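Local structure of EscD/YscD/HrpQ family type III secretion system inner membrane ring protein (Pseudomonas aeruginosa, 6UID) at residues L37-D41 against E42-A46. The protein probably forms part of the inner membrane ring of the type III secretion system, its cytoplasmic domain contributing to the interface between basal body and sorting platform. Sequence-based numbering, arbitrary orientation.
Sequences LVLLD and EGIAA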
loop_
_atom_site.group_PDB
_atom_site.type_symbol
_atom_site.label_atom_id
_atom_site.label_comp_id
_atom_site.label_asym_id
_atom_site.label_seq_id
_atom_site.Cartn_x
_atom_site.Cartn_y
_atom_site.Cartn_z
ATOM N N LEU A 37 9.743 -5.746 3.650
ATOM C CA LEU A 37 9.943 -4.322 3.429
ATOM C C LEU A 37 9.687 -3.654 4.777
ATOM O O LEU A 37 8.567 -3.700 5.290
ATOM C CB LEU A 37 8.973 -3.810 2.366
ATOM C CG LEU A 37 9.034 -4.510 1.006
ATOM C CD1 LEU A 37 7.984 -3.961 0.016
ATOM C CD2 LEU A 37 10.431 -4.404 0.429
ATOM N N VAL A 38 10.729 -3.065 5.367
ATOM C CA VAL A 38 10.626 -2.438 6.686
ATOM C C VAL A 38 10.145 -0.997 6.539
ATOM O O VAL A 38 10.767 -0.185 5.843
ATOM C CB VAL A 38 11.966 -2.512 7.441
ATOM C CG1 VAL A 38 11.862 -1.792 8.757
ATOM C CG2 VAL A 38 12.349 -3.958 7.661
ATOM N N LEU A 39 9.037 -0.686 7.203
ATOM C CA LEU A 39 8.382 0.606 7.129
ATOM C C LEU A 39 8.539 1.292 8.466
ATOM O O LEU A 39 8.246 0.687 9.506
ATOM C CB LEU A 39 6.882 0.437 6.880
ATOM C CG LEU A 39 6.478 -0.232 5.581
ATOM C CD1 LEU A 39 4.954 -0.426 5.565
ATOM C CD2 LEU A 39 6.933 0.588 4.398
ATOM N N LEU A 40 8.997 2.543 8.437
ATOM C CA LEU A 40 9.272 3.339 9.629
ATOM C C LEU A 40 8.327 4.532 9.604
ATOM O O LEU A 40 8.522 5.474 8.829
ATOM C CB LEU A 40 10.732 3.775 9.651
ATOM C CG LEU A 40 11.745 2.625 9.637
ATOM C CD1 LEU A 40 13.150 3.173 9.718
ATOM C CD2 LEU A 40 11.456 1.639 10.746
ATOM N N ASP A 41 7.280 4.474 10.419
ATOM C CA ASP A 41 6.298 5.547 10.504
ATOM C C ASP A 41 5.450 5.295 11.741
ATOM O O ASP A 41 5.323 4.160 12.212
ATOM C CB ASP A 41 5.432 5.586 9.233
ATOM C CG ASP A 41 4.672 6.904 9.032
ATOM O OD1 ASP A 41 4.872 7.869 9.814
ATOM O OD2 ASP A 41 3.864 6.973 8.075
ATOM N N GLU A 42 4.859 6.364 12.263
ATOM C CA GLU A 42 3.978 6.216 13.403
ATOM C C GLU A 42 2.755 5.415 12.997
ATOM O O GLU A 42 2.147 5.685 11.960
ATOM C CB GLU A 42 3.540 7.601 13.881
ATOM C CG GLU A 42 2.728 7.587 15.169
ATOM C CD GLU A 42 3.543 7.125 16.364
ATOM O OE1 GLU A 42 4.773 7.349 16.370
ATOM O OE2 GLU A 42 2.954 6.534 17.294
ATOM N N GLY A 43 2.394 4.422 13.808
ATOM C CA GLY A 43 1.196 3.643 13.552
ATOM C C GLY A 43 1.381 2.440 12.656
ATOM O O GLY A 43 0.392 1.796 12.311
ATOM N N ILE A 44 2.603 2.139 12.238
ATOM C CA ILE A 44 2.852 0.953 11.418
ATOM C C ILE A 44 2.993 -0.272 12.318
ATOM O O ILE A 44 3.894 -0.336 13.168
ATOM C CB ILE A 44 4.117 1.132 10.574
ATOM C CG1 ILE A 44 3.976 2.282 9.576
ATOM C CG2 ILE A 44 4.468 -0.182 9.872
ATOM C CD1 ILE A 44 2.948 2.026 8.452
ATOM N N ALA A 45 2.173 -1.289 12.069
ATOM C CA ALA A 45 2.203 -2.512 12.846
ATOM C C ALA A 45 3.423 -3.365 12.496
ATOM O O ALA A 45 4.038 -3.210 11.437
ATOM C CB ALA A 45 0.924 -3.312 12.614
ATOM N N ALA A 46 3.739 -4.303 13.394
ATOM C CA ALA A 46 4.854 -5.226 13.171
ATOM C C ALA A 46 4.760 -5.890 11.800
ATOM O O ALA A 46 5.739 -5.916 11.030
ATOM C CB ALA A 46 4.884 -6.279 14.272
HETATM O O HOH W 1 5.712 1.492 14.083
#
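E42 meets D41 through its backbone: E42 N gives a weak hydrogen bond to D41 OD1 at 2.9 Å, with an N-H...O angle of only 128°. D41 has CG anti to its own backbone N (chi1 -163°), which sets the carboxylate beside the following peptide and within range of that N-H. G43 follows with positive phi, a left-handed conformation that glycine, lacking CB, adopts without strain against the carbonyl oxygen of E42. I44 then closes the turn, its N reaching D41 O at 3.4 Å; the bond is weak by length, though fairly straight at 159°. Water 1 lies 2.7 Å from I44 O and 3.3 Å from D41 O, placed so that it could donate to I44 O and, at longer range, to D41 O. The I44 side chain leans back over the incoming chain with its two branches divided: CG1 packs 3.6 Å from D41 CB, while CG2 sits 3.9 Å from CB of the buried L39. P92 also touches the side chains of D41 and I44. Together, the D41-I44 bond and the backbone angles at E42 and G43 define a type II beta turn, here in the loop joining strands 37-38 and 49-54 of an FHA-like beta-sandwich.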